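Local coordinates for protein urocanate hydratase (Paenibacillus sp. Soil724D2, PDB 7NED) that probably hydrates thiourocanate with the help of bound NAD+, a step in the bacterial breakdown of ergothioneine, at residues G245-I250 and R306-F311; A299-K304 and V326-D331; I250-T255 and F311-N316; G180-C185 and L214-A219. All blocks are in the same frame, centred on the assembly; numbering follows the deposited sequence.

Contact 1 (G245-I250 and R306-F311); sequences GITPDI and RGAIVF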
loop_
_atom_site.group_PDB
_atom_site.type_symbol
_atom_site.label_atom_id
_atom_site.label_comp_id
_atom_site.label_asym_id
_atom_site.label_seq_id
_atom_site.Cartn_x
_atom_site.Cartn_y
_atom_site.Cartn_z
ATOM N N GLY A 245 7.702 43.448 -17.277
ATOM C CA GLY A 245 7.395 42.916 -18.600
ATOM C C GLY A 245 8.446 41.984 -19.164
ATOM O O GLY A 245 8.554 41.837 -20.383
ATOM N N ILE A 246 9.237 41.361 -18.300
ATOM C CA ILE A 246 10.268 40.417 -18.696
ATOM C C ILE A 246 9.655 39.020 -18.648
ATOM O O ILE A 246 9.284 38.538 -17.573
ATOM C CB ILE A 246 11.482 40.530 -17.775
ATOM C CG1 ILE A 246 12.202 41.857 -18.034
ATOM C CG2 ILE A 246 12.411 39.371 -17.975
ATOM C CD1 ILE A 246 13.506 41.995 -17.308
ATOM N N THR A 247 9.519 38.383 -19.817
ATOM C CA THR A 247 8.948 37.039 -19.906
ATOM C C THR A 247 10.069 36.086 -20.265
ATOM O O THR A 247 10.588 36.150 -21.392
ATOM C CB THR A 247 7.824 36.947 -20.945
ATOM O OG1 THR A 247 6.802 37.898 -20.645
ATOM C CG2 THR A 247 7.185 35.557 -20.953
ATOM N N PRO A 248 10.520 35.236 -19.351
ATOM C CA PRO A 248 11.477 34.201 -19.737
ATOM C C PRO A 248 10.821 33.264 -20.734
ATOM O O PRO A 248 9.593 33.215 -20.862
ATOM C CB PRO A 248 11.794 33.480 -18.406
ATOM C CG PRO A 248 11.275 34.383 -17.327
ATOM C CD PRO A 248 10.114 35.115 -17.938
ATOM N N ASP A 249 11.657 32.491 -21.423
ATOM C CA ASP A 249 11.148 31.522 -22.388
ATOM C C ASP A 249 10.570 30.309 -21.695
ATOM O O ASP A 249 9.646 29.666 -22.225
ATOM C CB ASP A 249 12.270 31.101 -23.330
ATOM C CG ASP A 249 12.841 32.297 -24.093
ATOM O OD1 ASP A 249 12.044 32.886 -24.858
ATOM O OD2 ASP A 249 14.030 32.665 -23.898
ATOM N N ILE A 250 11.087 30.001 -20.514
ATOM C CA ILE A 250 10.649 28.835 -19.744
ATOM C C ILE A 250 10.593 29.229 -18.283
ATOM O O ILE A 250 11.466 29.941 -17.794
ATOM C CB ILE A 250 11.614 27.655 -19.913
ATOM C CG1 ILE A 250 11.674 27.237 -21.383
ATOM C CG2 ILE A 250 11.139 26.498 -19.052
ATOM C CD1 ILE A 250 12.817 26.287 -21.673
ATOM N N ARG A 306 1.901 35.455 -21.414
ATOM C CA ARG A 306 2.780 36.248 -22.265
ATOM C C ARG A 306 3.700 35.387 -23.125
ATOM O O ARG A 306 4.572 35.925 -23.818
ATOM C CB ARG A 306 3.589 37.227 -21.414
ATOM C CG ARG A 306 2.694 38.032 -20.492
ATOM C CD ARG A 306 3.481 38.985 -19.613
ATOM N NE ARG A 306 2.572 39.929 -18.966
ATOM C CZ ARG A 306 2.946 40.877 -18.113
ATOM N NH1 ARG A 306 4.231 41.041 -17.774
ATOM N NH2 ARG A 306 2.018 41.671 -17.606
ATOM N N GLY A 307 3.507 34.067 -23.117
ATOM C CA GLY A 307 4.193 33.180 -24.039
ATOM C C GLY A 307 5.258 32.281 -23.450
ATOM O O GLY A 307 5.836 31.480 -24.192
ATOM N N ALA A 308 5.531 32.359 -22.148
ATOM C CA ALA A 308 6.503 31.453 -21.545
ATOM C C ALA A 308 5.967 30.030 -21.573
ATOM O O ALA A 308 4.759 29.802 -21.519
ATOM C CB ALA A 308 6.795 31.860 -20.098
ATOM N N ILE A 309 6.876 29.071 -21.711
ATOM C CA ILE A 309 6.549 27.672 -21.469
ATOM C C ILE A 309 6.662 27.474 -19.955
ATOM O O ILE A 309 7.763 27.499 -19.399
ATOM C CB ILE A 309 7.488 26.725 -22.229
ATOM C CG1 ILE A 309 7.474 27.000 -23.741
ATOM C CG2 ILE A 309 7.103 25.266 -21.966
ATOM C CD1 ILE A 309 6.091 27.007 -24.340
ATOM N N VAL A 310 5.544 27.241 -19.295
ATOM C CA VAL A 310 5.490 27.215 -17.840
ATOM C C VAL A 310 5.085 25.816 -17.382
ATOM O O VAL A 310 4.195 25.194 -17.972
ATOM C CB VAL A 310 4.499 28.290 -17.338
ATOM C CG1 VAL A 310 4.360 28.303 -15.792
ATOM C CG2 VAL A 310 4.881 29.681 -17.915
ATOM N N PHE A 311 5.755 25.302 -16.349
ATOM C CA PHE A 311 5.374 23.968 -15.903
ATOM C C PHE A 311 5.721 23.772 -14.437
ATOM O O PHE A 311 6.571 24.456 -13.864
ATOM C CB PHE A 311 6.018 22.865 -16.774
ATOM C CG PHE A 311 7.503 22.745 -16.595
ATOM C CD1 PHE A 311 8.040 21.826 -15.694
ATOM C CD2 PHE A 311 8.359 23.577 -17.290
ATOM C CE1 PHE A 311 9.417 21.715 -15.512
ATOM C CE2 PHE A 311 9.754 23.481 -17.135
ATOM C CZ PHE A 311 10.290 22.542 -16.232
HETATM O O HOH W 1 6.731 39.479 -18.116
HETATM O O HOH W 2 8.509 30.484 -24.664
#

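Contact 2 (A299-K304 and V326-D331); sequences AMLELK and VQNAFD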
loop_
_atom_site.group_PDB
_atom_site.type_symbol
_atom_site.label_atom_id
_atom_site.label_comp_id
_atom_site.label_asym_id
_atom_site.label_seq_id
_atom_site.Cartn_x
_atom_site.Cartn_y
_atom_site.Cartn_z
ATOM N N ALA A 299 2.013 34.861 -10.817
ATOM C CA ALA A 299 3.050 35.362 -11.711
ATOM C C ALA A 299 3.372 34.344 -12.805
ATOM O O ALA A 299 3.494 34.700 -13.985
ATOM C CB ALA A 299 4.288 35.734 -10.894
ATOM N N MET A 300 3.517 33.066 -12.434
ATOM C CA MET A 300 3.726 32.022 -13.434
ATOM C C MET A 300 2.598 32.002 -14.449
ATOM O O MET A 300 2.835 31.841 -15.654
ATOM C CB MET A 300 3.861 30.666 -12.731
ATOM C CG MET A 300 5.057 30.668 -11.780
ATOM S SD MET A 300 5.269 29.086 -10.906
ATOM C CE MET A 300 5.411 27.892 -12.233
ATOM N N LEU A 301 1.382 32.152 -14.002
ATOM C CA LEU A 301 0.247 32.135 -14.894
ATOM C C LEU A 301 0.308 33.347 -15.850
ATOM O O LEU A 301 0.057 33.225 -16.987
ATOM C CB LEU A 301 -1.055 32.088 -14.109
ATOM C CG LEU A 301 -1.519 30.752 -13.543
ATOM C CD1 LEU A 301 -2.587 30.958 -12.516
ATOM C CD2 LEU A 301 -1.957 29.797 -14.611
ATOM N N GLU A 302 0.733 34.478 -15.363
ATOM C CA GLU A 302 0.831 35.628 -16.218
ATOM C C GLU A 302 1.946 35.419 -17.236
ATOM O O GLU A 302 1.781 35.717 -18.391
ATOM C CB GLU A 302 1.033 36.875 -15.405
ATOM C CG GLU A 302 1.051 38.133 -16.229
ATOM C CD GLU A 302 -0.271 38.482 -16.920
ATOM O OE1 GLU A 302 -0.179 39.039 -18.045
ATOM O OE2 GLU A 302 -1.359 38.269 -16.328
ATOM N N LEU A 303 3.069 34.867 -16.788
ATOM C CA LEU A 303 4.164 34.611 -17.686
ATOM C C LEU A 303 3.727 33.642 -18.776
ATOM O O LEU A 303 4.087 33.778 -19.911
ATOM C CB LEU A 303 5.423 34.151 -16.958
ATOM C CG LEU A 303 6.072 35.165 -16.008
ATOM C CD1 LEU A 303 7.129 34.577 -15.109
ATOM C CD2 LEU A 303 6.539 36.440 -16.694
ATOM N N LYS A 304 2.929 32.678 -18.395
ATOM C CA LYS A 304 2.405 31.717 -19.361
ATOM C C LYS A 304 1.579 32.404 -20.436
ATOM O O LYS A 304 1.680 32.067 -21.618
ATOM C CB LYS A 304 1.561 30.672 -18.653
ATOM C CG LYS A 304 0.782 29.761 -19.599
ATOM C CD LYS A 304 0.054 28.629 -18.802
ATOM C CE LYS A 304 -0.767 27.725 -19.716
ATOM N NZ LYS A 304 0.137 27.128 -20.727
ATOM N N VAL A 326 -5.757 30.208 -6.139
ATOM C CA VAL A 326 -5.455 30.310 -7.572
ATOM C C VAL A 326 -6.296 29.241 -8.273
ATOM O O VAL A 326 -5.898 28.087 -8.418
ATOM C CB VAL A 326 -3.963 30.181 -7.860
ATOM C CG1 VAL A 326 -3.726 30.358 -9.359
ATOM C CG2 VAL A 326 -3.161 31.191 -7.036
ATOM N N GLN A 327 -7.464 29.646 -8.765
ATOM C CA GLN A 327 -8.428 28.666 -9.249
ATOM C C GLN A 327 -7.979 27.984 -10.529
ATOM O O GLN A 327 -8.285 26.804 -10.739
ATOM C CB GLN A 327 -9.782 29.341 -9.455
ATOM C CG GLN A 327 -10.568 29.497 -8.163
ATOM N N ASN A 328 -7.277 28.706 -11.410
ATOM C CA ASN A 328 -6.809 28.152 -12.673
ATOM C C ASN A 328 -5.376 27.620 -12.568
ATOM O O ASN A 328 -4.704 27.427 -13.589
ATOM C CB ASN A 328 -6.912 29.217 -13.770
ATOM C CG ASN A 328 -6.289 30.513 -13.363
ATOM O OD1 ASN A 328 -6.313 30.888 -12.182
ATOM N ND2 ASN A 328 -5.733 31.244 -14.346
ATOM N N ALA A 329 -4.892 27.371 -11.350
ATOM C CA ALA A 329 -3.524 26.891 -11.195
ATOM C C ALA A 329 -3.241 25.683 -12.077
ATOM O O ALA A 329 -2.122 25.527 -12.576
ATOM C CB ALA A 329 -3.244 26.565 -9.723
ATOM N N PHE A 330 -4.218 24.816 -12.289
ATOM C CA PHE A 330 -3.908 23.626 -13.073
ATOM C C PHE A 330 -3.993 23.866 -14.577
ATOM O O PHE A 330 -3.882 22.913 -15.354
ATOM C CB PHE A 330 -4.795 22.473 -12.618
ATOM C CG PHE A 330 -4.373 21.953 -11.310
ATOM C CD1 PHE A 330 -3.431 20.935 -11.231
ATOM C CD2 PHE A 330 -4.853 22.527 -10.147
ATOM C CE1 PHE A 330 -3.004 20.471 -10.001
ATOM C CE2 PHE A 330 -4.431 22.062 -8.894
ATOM C CZ PHE A 330 -3.503 21.023 -8.831
ATOM N N ASP A 331 -4.116 25.132 -14.994
ATOM C CA ASP A 331 -3.796 25.491 -16.374
ATOM C C ASP A 331 -2.317 25.269 -16.675
ATOM O O ASP A 331 -1.938 25.069 -17.833
ATOM C CB ASP A 331 -4.170 26.957 -16.637
ATOM C CG ASP A 331 -5.686 27.196 -16.728
ATOM O OD1 ASP A 331 -6.485 26.235 -16.699
ATOM O OD2 ASP A 331 -6.068 28.381 -16.780
#

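Contact 3 (I250-T255 and F311-N316); sequences IVTDQT and FDNGNN. With NAD (nicotinamide-adenine-dinucleotide), chain C.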
loop_
_atom_site.group_PDB
_atom_site.type_symbol
_atom_site.label_atom_id
_atom_site.label_comp_id
_atom_site.label_asym_id
_atom_site.label_seq_id
_atom_site.Cartn_x
_atom_site.Cartn_y
_atom_site.Cartn_z
ATOM N N ILE A 250 11.087 30.001 -20.514
ATOM C CA ILE A 250 10.649 28.835 -19.744
ATOM C C ILE A 250 10.593 29.229 -18.283
ATOM O O ILE A 250 11.466 29.941 -17.794
ATOM C CB ILE A 250 11.614 27.655 -19.913
ATOM C CG1 ILE A 250 11.674 27.237 -21.383
ATOM C CG2 ILE A 250 11.139 26.498 -19.052
ATOM C CD1 ILE A 250 12.817 26.287 -21.673
ATOM N N VAL A 251 9.561 28.782 -17.582
ATOM C CA VAL A 251 9.421 29.123 -16.181
ATOM C C VAL A 251 8.979 27.880 -15.428
ATOM O O VAL A 251 8.002 27.237 -15.818
ATOM C CB VAL A 251 8.401 30.248 -15.965
ATOM C CG1 VAL A 251 8.255 30.546 -14.456
ATOM C CG2 VAL A 251 8.811 31.520 -16.799
ATOM N N THR A 252 9.684 27.561 -14.349
ATOM C CA THR A 252 9.215 26.520 -13.426
ATOM C C THR A 252 9.615 26.937 -12.015
ATOM O O THR A 252 9.930 28.106 -11.752
ATOM C CB THR A 252 9.730 25.127 -13.841
ATOM O OG1 THR A 252 9.152 24.134 -12.976
ATOM C CG2 THR A 252 11.240 25.005 -13.775
ATOM N N ASP A 253 9.554 25.975 -11.082
ATOM C CA ASP A 253 9.861 26.236 -9.686
ATOM C C ASP A 253 10.249 24.900 -9.084
ATOM O O ASP A 253 9.671 23.874 -9.438
ATOM C CB ASP A 253 8.647 26.831 -8.957
ATOM C CG ASP A 253 8.903 27.006 -7.455
ATOM O OD1 ASP A 253 8.827 26.011 -6.694
ATOM O OD2 ASP A 253 9.220 28.137 -7.036
ATOM N N GLN A 254 11.251 24.894 -8.226
ATOM C CA GLN A 254 11.502 23.675 -7.506
ATOM C C GLN A 254 11.891 23.996 -6.081
ATOM O O GLN A 254 12.788 23.384 -5.495
ATOM C CB GLN A 254 12.525 22.810 -8.220
ATOM C CG GLN A 254 12.191 21.333 -8.005
ATOM C CD GLN A 254 13.097 20.438 -8.784
ATOM O OE1 GLN A 254 14.160 20.857 -9.254
ATOM N NE2 GLN A 254 12.605 19.229 -9.077
ATOM N N THR A 255 11.102 24.860 -5.488
ATOM C CA THR A 255 11.192 25.129 -4.094
ATOM C C THR A 255 10.490 23.955 -3.373
ATOM O O THR A 255 9.766 23.170 -3.923
ATOM C CB THR A 255 10.442 26.407 -3.709
ATOM O OG1 THR A 255 9.099 26.288 -4.093
ATOM C CG2 THR A 255 11.052 27.644 -4.360
ATOM N N PHE A 311 5.755 25.302 -16.349
ATOM C CA PHE A 311 5.374 23.968 -15.903
ATOM C C PHE A 311 5.721 23.772 -14.437
ATOM O O PHE A 311 6.571 24.456 -13.864
ATOM C CB PHE A 311 6.018 22.865 -16.774
ATOM C CG PHE A 311 7.503 22.745 -16.595
ATOM C CD1 PHE A 311 8.040 21.826 -15.694
ATOM C CD2 PHE A 311 8.359 23.577 -17.290
ATOM C CE1 PHE A 311 9.417 21.715 -15.512
ATOM C CE2 PHE A 311 9.754 23.481 -17.135
ATOM C CZ PHE A 311 10.290 22.542 -16.232
ATOM N N ASP A 312 4.984 22.837 -13.837
ATOM C CA ASP A 312 5.196 22.376 -12.473
ATOM C C ASP A 312 6.261 21.282 -12.481
ATOM O O ASP A 312 6.174 20.315 -13.256
ATOM C CB ASP A 312 3.841 21.866 -11.942
ATOM C CG ASP A 312 3.884 21.354 -10.513
ATOM O OD1 ASP A 312 4.930 20.845 -10.067
ATOM O OD2 ASP A 312 2.810 21.419 -9.857
ATOM N N ASN A 313 7.283 21.445 -11.636
ATOM C CA ASN A 313 8.428 20.545 -11.648
ATOM C C ASN A 313 8.313 19.473 -10.568
ATOM O O ASN A 313 9.323 18.943 -10.090
ATOM C CB ASN A 313 9.728 21.342 -11.511
ATOM C CG ASN A 313 10.912 20.668 -12.171
ATOM O OD1 ASN A 313 10.807 19.578 -12.747
ATOM N ND2 ASN A 313 12.077 21.324 -12.079
ATOM N N GLY A 314 7.081 19.149 -10.190
ATOM C CA GLY A 314 6.787 18.031 -9.332
ATOM C C GLY A 314 6.889 18.384 -7.872
ATOM O O GLY A 314 7.440 17.609 -7.109
ATOM N N ASN A 315 6.406 19.547 -7.454
ATOM C CA ASN A 315 6.487 19.881 -6.039
ATOM C C ASN A 315 5.140 20.292 -5.470
ATOM O O ASN A 315 5.106 20.984 -4.455
ATOM C CB ASN A 315 7.527 20.967 -5.788
ATOM C CG ASN A 315 7.223 22.278 -6.543
ATOM O OD1 ASN A 315 6.319 22.322 -7.386
ATOM N ND2 ASN A 315 8.003 23.327 -6.267
ATOM N N ASN A 316 4.025 19.836 -6.069
ATOM C CA ASN A 316 2.685 20.285 -5.642
ATOM C C ASN A 316 2.531 21.783 -5.552
ATOM O O ASN A 316 1.698 22.266 -4.784
ATOM C CB ASN A 316 2.243 19.637 -4.320
ATOM C CG ASN A 316 1.658 18.243 -4.499
ATOM O OD1 ASN A 316 2.170 17.377 -5.198
ATOM N ND2 ASN A 316 0.606 18.006 -3.723
HETATM P PA NAD C . 14.985 21.217 -0.391
HETATM O O1A NAD C . 14.001 21.620 0.704
HETATM O O2A NAD C . 16.333 20.656 -0.181
HETATM O O5B NAD C . 15.347 22.715 -1.096
HETATM C C5B NAD C . 14.266 23.542 -1.261
HETATM C C4B NAD C . 14.921 24.954 -1.624
HETATM O O4B NAD C . 13.967 25.964 -1.799
HETATM C C3B NAD C . 15.759 25.299 -0.351
HETATM O O3B NAD C . 17.033 25.642 -0.710
HETATM C C2B NAD C . 14.992 26.526 0.233
HETATM O O2B NAD C . 15.829 27.493 0.753
HETATM C C1B NAD C . 14.443 27.109 -1.065
HETATM N N9A NAD C . 13.247 27.937 -0.903
HETATM C C8A NAD C . 12.160 27.767 -0.052
HETATM N N7A NAD C . 11.258 28.710 -0.171
HETATM C C5A NAD C . 11.751 29.538 -1.171
HETATM C C6A NAD C . 11.262 30.727 -1.755
HETATM N N6A NAD C . 10.077 31.262 -1.382
HETATM N N1A NAD C . 11.976 31.343 -2.739
HETATM C C2A NAD C . 13.168 30.776 -3.049
HETATM N N3A NAD C . 13.757 29.662 -2.584
HETATM C C4A NAD C . 13.011 29.066 -1.630
HETATM O O3 NAD C . 13.984 20.521 -1.376
HETATM P PN NAD C . 14.538 19.651 -2.592
HETATM O O1N NAD C . 15.053 18.259 -2.371
HETATM O O2N NAD C . 15.240 20.599 -3.542
HETATM O O5D NAD C . 13.118 19.294 -3.501
HETATM C C5D NAD C . 12.383 20.467 -3.894
HETATM C C4D NAD C . 11.093 20.032 -4.534
HETATM O O4D NAD C . 11.316 19.033 -5.511
HETATM C C3D NAD C . 10.328 19.273 -3.329
HETATM O O3D NAD C . 8.945 19.606 -3.309
HETATM C C2D NAD C . 10.484 17.750 -3.689
HETATM O O2D NAD C . 9.414 16.953 -3.382
HETATM C C1D NAD C . 10.334 18.071 -5.210
HETATM N N1N NAD C . 10.456 16.957 -6.160
HETATM C C2N NAD C . 9.364 16.115 -6.076
HETATM C C3N NAD C . 9.231 15.032 -6.931
HETATM C C7N NAD C . 8.012 14.126 -6.709
HETATM O O7N NAD C . 7.500 13.432 -7.587
HETATM N N7N NAD C . 7.515 14.042 -5.419
HETATM C C4N NAD C . 10.240 14.856 -7.888
HETATM C C5N NAD C . 11.315 15.743 -7.946
HETATM C C6N NAD C . 11.412 16.836 -7.067
HETATM O O HOH W 3 6.960 23.395 -9.865
#

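Contact 4 (G180-C185 and L214-A219); sequences GAAILC and LWIEEA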
loop_
_atom_site.group_PDB
_atom_site.type_symbol
_atom_site.label_atom_id
_atom_site.label_comp_id
_atom_site.label_asym_id
_atom_site.label_seq_id
_atom_site.Cartn_x
_atom_site.Cartn_y
_atom_site.Cartn_z
ATOM N N GLY A 180 22.379 24.217 -22.799
ATOM C CA GLY A 180 22.742 25.411 -23.531
ATOM C C GLY A 180 22.018 26.668 -23.113
ATOM O O GLY A 180 22.232 27.705 -23.740
ATOM N N ALA A 181 21.172 26.604 -22.073
ATOM C CA ALA A 181 20.241 27.661 -21.703
ATOM C C ALA A 181 20.918 28.695 -20.822
ATOM O O ALA A 181 21.978 28.462 -20.245
ATOM C CB ALA A 181 19.022 27.088 -20.941
ATOM N N ALA A 182 20.288 29.854 -20.730
ATOM C CA ALA A 182 20.656 30.855 -19.728
ATOM C C ALA A 182 19.627 30.714 -18.611
ATOM O O ALA A 182 18.445 30.999 -18.814
ATOM C CB ALA A 182 20.636 32.261 -20.322
ATOM N N ILE A 183 20.059 30.266 -17.442
ATOM C CA ILE A 183 19.110 29.867 -16.403
ATOM C C ILE A 183 19.349 30.719 -15.154
ATOM O O ILE A 183 20.468 30.802 -14.646
ATOM C CB ILE A 183 19.206 28.356 -16.095
ATOM C CG1 ILE A 183 18.093 27.938 -15.094
ATOM C CG2 ILE A 183 20.604 27.950 -15.639
ATOM C CD1 ILE A 183 17.828 26.380 -15.025
ATOM N N LEU A 184 18.280 31.350 -14.675
ATOM C CA LEU A 184 18.265 32.114 -13.433
ATOM C C LEU A 184 17.555 31.303 -12.344
ATOM O O LEU A 184 16.387 30.947 -12.502
ATOM C CB LEU A 184 17.539 33.441 -13.653
ATOM C CG LEU A 184 17.448 34.391 -12.463
ATOM C CD1 LEU A 184 18.852 34.654 -11.869
ATOM C CD2 LEU A 184 16.721 35.685 -12.865
ATOM N N CYS A 185 18.245 31.043 -11.233
ATOM C CA CYS A 185 17.684 30.264 -10.126
ATOM C C CYS A 185 17.548 31.145 -8.896
ATOM O O CYS A 185 18.559 31.593 -8.336
ATOM C CB CYS A 185 18.572 29.071 -9.816
ATOM S SG CYS A 185 18.880 28.049 -11.277
ATOM N N LEU A 214 21.156 41.280 -16.362
ATOM C CA LEU A 214 22.207 41.690 -17.286
ATOM C C LEU A 214 23.015 40.484 -17.754
ATOM O O LEU A 214 23.265 40.319 -18.954
ATOM C CB LEU A 214 23.122 42.724 -16.622
ATOM C CG LEU A 214 24.408 43.029 -17.377
ATOM C CD1 LEU A 214 24.044 43.777 -18.657
ATOM C CD2 LEU A 214 25.379 43.850 -16.530
ATOM N N TRP A 215 23.443 39.634 -16.811
ATOM C CA TRP A 215 24.127 38.387 -17.164
ATOM C C TRP A 215 23.272 37.490 -18.067
ATOM O O TRP A 215 23.770 36.912 -19.048
ATOM C CB TRP A 215 24.508 37.653 -15.881
ATOM C CG TRP A 215 25.611 38.293 -15.126
ATOM C CD1 TRP A 215 26.439 39.287 -15.561
ATOM C CD2 TRP A 215 25.980 38.024 -13.763
ATOM N NE1 TRP A 215 27.334 39.625 -14.562
ATOM C CE2 TRP A 215 27.064 38.872 -13.447
ATOM C CE3 TRP A 215 25.486 37.155 -12.778
ATOM C CZ2 TRP A 215 27.678 38.867 -12.193
ATOM C CZ3 TRP A 215 26.097 37.139 -11.529
ATOM C CH2 TRP A 215 27.185 37.996 -11.243
ATOM N N ILE A 216 21.995 37.327 -17.739
ATOM C CA ILE A 216 21.135 36.499 -18.577
ATOM C C ILE A 216 21.040 37.104 -19.968
ATOM O O ILE A 216 21.091 36.402 -20.980
ATOM C CB ILE A 216 19.734 36.357 -17.959
ATOM C CG1 ILE A 216 19.774 35.586 -16.618
ATOM C CG2 ILE A 216 18.809 35.733 -19.008
ATOM C CD1 ILE A 216 20.226 34.118 -16.695
ATOM N N GLU A 217 20.905 38.424 -20.041
ATOM C CA GLU A 217 20.754 39.061 -21.347
ATOM C C GLU A 217 21.998 38.862 -22.215
ATOM O O GLU A 217 21.897 38.500 -23.395
ATOM C CB GLU A 217 20.455 40.544 -21.159
ATOM C CG GLU A 217 20.117 41.205 -22.460
ATOM C CD GLU A 217 19.571 42.595 -22.279
ATOM O OE1 GLU A 217 18.923 43.057 -23.234
ATOM O OE2 GLU A 217 19.791 43.213 -21.206
ATOM N N GLU A 218 23.179 39.097 -21.646
ATOM C CA GLU A 218 24.415 38.881 -22.385
ATOM C C GLU A 218 24.515 37.462 -22.915
ATOM O O GLU A 218 24.972 37.247 -24.044
ATOM C CB GLU A 218 25.608 39.182 -21.498
ATOM C CG GLU A 218 26.883 39.354 -22.263
ATOM C CD GLU A 218 27.977 39.893 -21.386
ATOM O OE1 GLU A 218 28.088 39.388 -20.230
ATOM O OE2 GLU A 218 28.739 40.778 -21.867
ATOM N N ALA A 219 24.155 36.476 -22.094
ATOM C CA ALA A 219 24.226 35.086 -22.534
ATOM C C ALA A 219 23.214 34.807 -23.643
ATOM O O ALA A 219 23.561 34.242 -24.694
ATOM C CB ALA A 219 24.000 34.148 -21.331
#

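Contact 1 (G245-I250 and R306-F311)
Thr247 and Arg306 cross at a slant, the hydroxyl of Thr247 lying against the aliphatic part of Arg306. With chi1 at -57°, Thr247 sets that hydroxyl beside its own backbone N and sends its methyl anti to the N. OG1 rests against CB and CD of Arg306, 3.4 Å from CB, while CG2 packs mainly on Ala308, 3.8 Å from its CB. The arginine runs extended past the threonine, bringing NH1 to a water that also bonds Thr247 OG1; its guanidinium is held further by Val242 O and by a salt bridge to Glu302. Gly307, whose positive phi suits glycine, completes the Schellman motif that ends helix 282-305, and from there the chain enters the sheet. Ile309 N donates to Asp249 O at 2.9 Å, nearly straight (170°). A second water joins the same oxygen to Gly307 O. Ile250 and Ile309 then pair as neighbours in parallel strands, both side chains on one face, and Ile250 CG2 meets the edge of the Phe311 ring in its plane, 3.8 Å from CE2. The small Ala308 lets its CB come within 3.2 Å of Pro248 O. Polar, water-bridged chemistry at the outer end thus gives way to apolar side chains and backbone pairing inward, where parallel strands 250-251 and 309-312 of the Rossmann-like sheet start.

Contact 2 (A299-K304 and V326-D331)
Leu301, on helix 282-305, reaches across to Val326, Asn328 and Asp331 in the loop ahead of strand 333-334. Its CB is directed at the loop, and chi1 of -79° sets CG beside the backbone N, anti to the carbonyl carbon; the two methyls beyond CG do the touching. CD1 slides past Val326, the two side chains running in opposite senses, and sits 3.4 Å from CG1, tighter than usual for two carbons. The same methyl sits over the face of the Asn328 amide, 3.7 Å from ND2. CD2 turns to the backbone, 3.8 Å from Asn328 O, and lies 4.1 Å from CB of Asp331. That Asn328 oxygen already accepts from Asp331 N at 2.8 Å. A type I turn from Val326 to Ala329 brings these residues round to the helix. One helical turn on, Lys304 reaches toward Asp331, and its CE comes 3.5 Å from Asp331 O. Val326 also packs on Ala294 and Val297 of the helix, and Ile332 touches Leu301. The branched leucine suits its place, since one methyl can face Val326 and the Asn328 amide while the other meets Asn328 O and Asp331 CB. Two of the loop's backbone bonds are internal, and the contact across to the helix is mainly van der Waals, with the polar Asn328, Lys304 and Asp331 taking part through amide packing or carbon atoms.

Contact 3 (I250-T255 and F311-N316)
Thr252 covers one face of the Phe311 ring, its CB 3.7 Å from the centroid and 16° off the normal, a CH-pi contact; Asn313 OD1 and, as in contact 1, Ile250 CG2 lie at the ring's edge. The amides of Gln254 and Asn313 stack, their planes 16° apart, with Gln254 OE1 3.5 Å from Asn313 ND2. The Asn315 amide suits its place by giving two hydrogens to two acceptors in its own plane: ND2 reaches Asp253 OD1 at 2.8 Å and Thr255 O at 2.9 Å. The parallel strands pair through Phe311 N and Val251 O; it is at the C-terminal ends of such strands that Rossmann-like folds bind their dinucleotide. A chi1 of -175° swings the Thr252 hydroxyl away from the backbone N, and OG1 donates to Phe311 O at 2.7 Å. The Asp253 carboxylate can take three donors on OD1: Thr255 N from above its plane, an Asx turn, Thr255 OG1 on the syn lone pair and Asn315 ND2 on the anti. A water accepts from Asn313 N and lies 2.8 Å from both Asp253 O and Asn315 OD1. Against NAD, Gln254 NE2 lies 3.3 Å from C6N and Thr255 CG2 3.6 Å from C4A.

Contact 4 (G180-C185 and L214-A219)
Ala182 of strand 182-187 turns its CB toward helix 209-222 and makes apolar contacts with Ala219 CB at 4.0 Å and Ile216 CD1 at 4.1 Å. Two alanines facing each other suit a place where strand and helix axes approach to 8.3 Å. Leu184 adds its CB, 4.1 Å from the same Ile216 methyl. A second kind of contact is side chain against backbone. Ile216 CB does not aim straight at the strand, but chi2 of -64° swings CD1 inward until it lies over the peptide link between Ile183 and Leu184, 3.8 Å from Ile183 C and 3.9 Å from Leu184 N. Strand and helix run nearly antiparallel, at 165°, as expected in an alternating alpha/beta fold. Around them, strand 159-163 adds Phe159, which touches both Leu184 and Ile216, while strand 226-231 brings Val226 against Ala182 and Ala219. The helix therefore runs nearly antiparallel over strand 182-187, touching residues of the strands on its two sides.

From the N terminus, contact 4 closes first, bringing helix 209-222 back onto strand 182-187 before any other loop opens; it stands in series with the rest. Contacts 1 and 3 follow, adjoining through the shared Ile250 and Phe311. Their segments alternate along the chain, so the two loops cross while pairing neighbouring strands 250-251 and 309-312 from their start to the cofactor end. Contact 2 opens on helix 282-305, within the span of both, and closes beyond them at 326-331, crossing each. Its helix packs on Val251 and leads into strand 309-312. Contacts 1, 3 and 4 all reach the seven-stranded parallel sheet, and contact 2 ties a covering helix to the approach to its last strand.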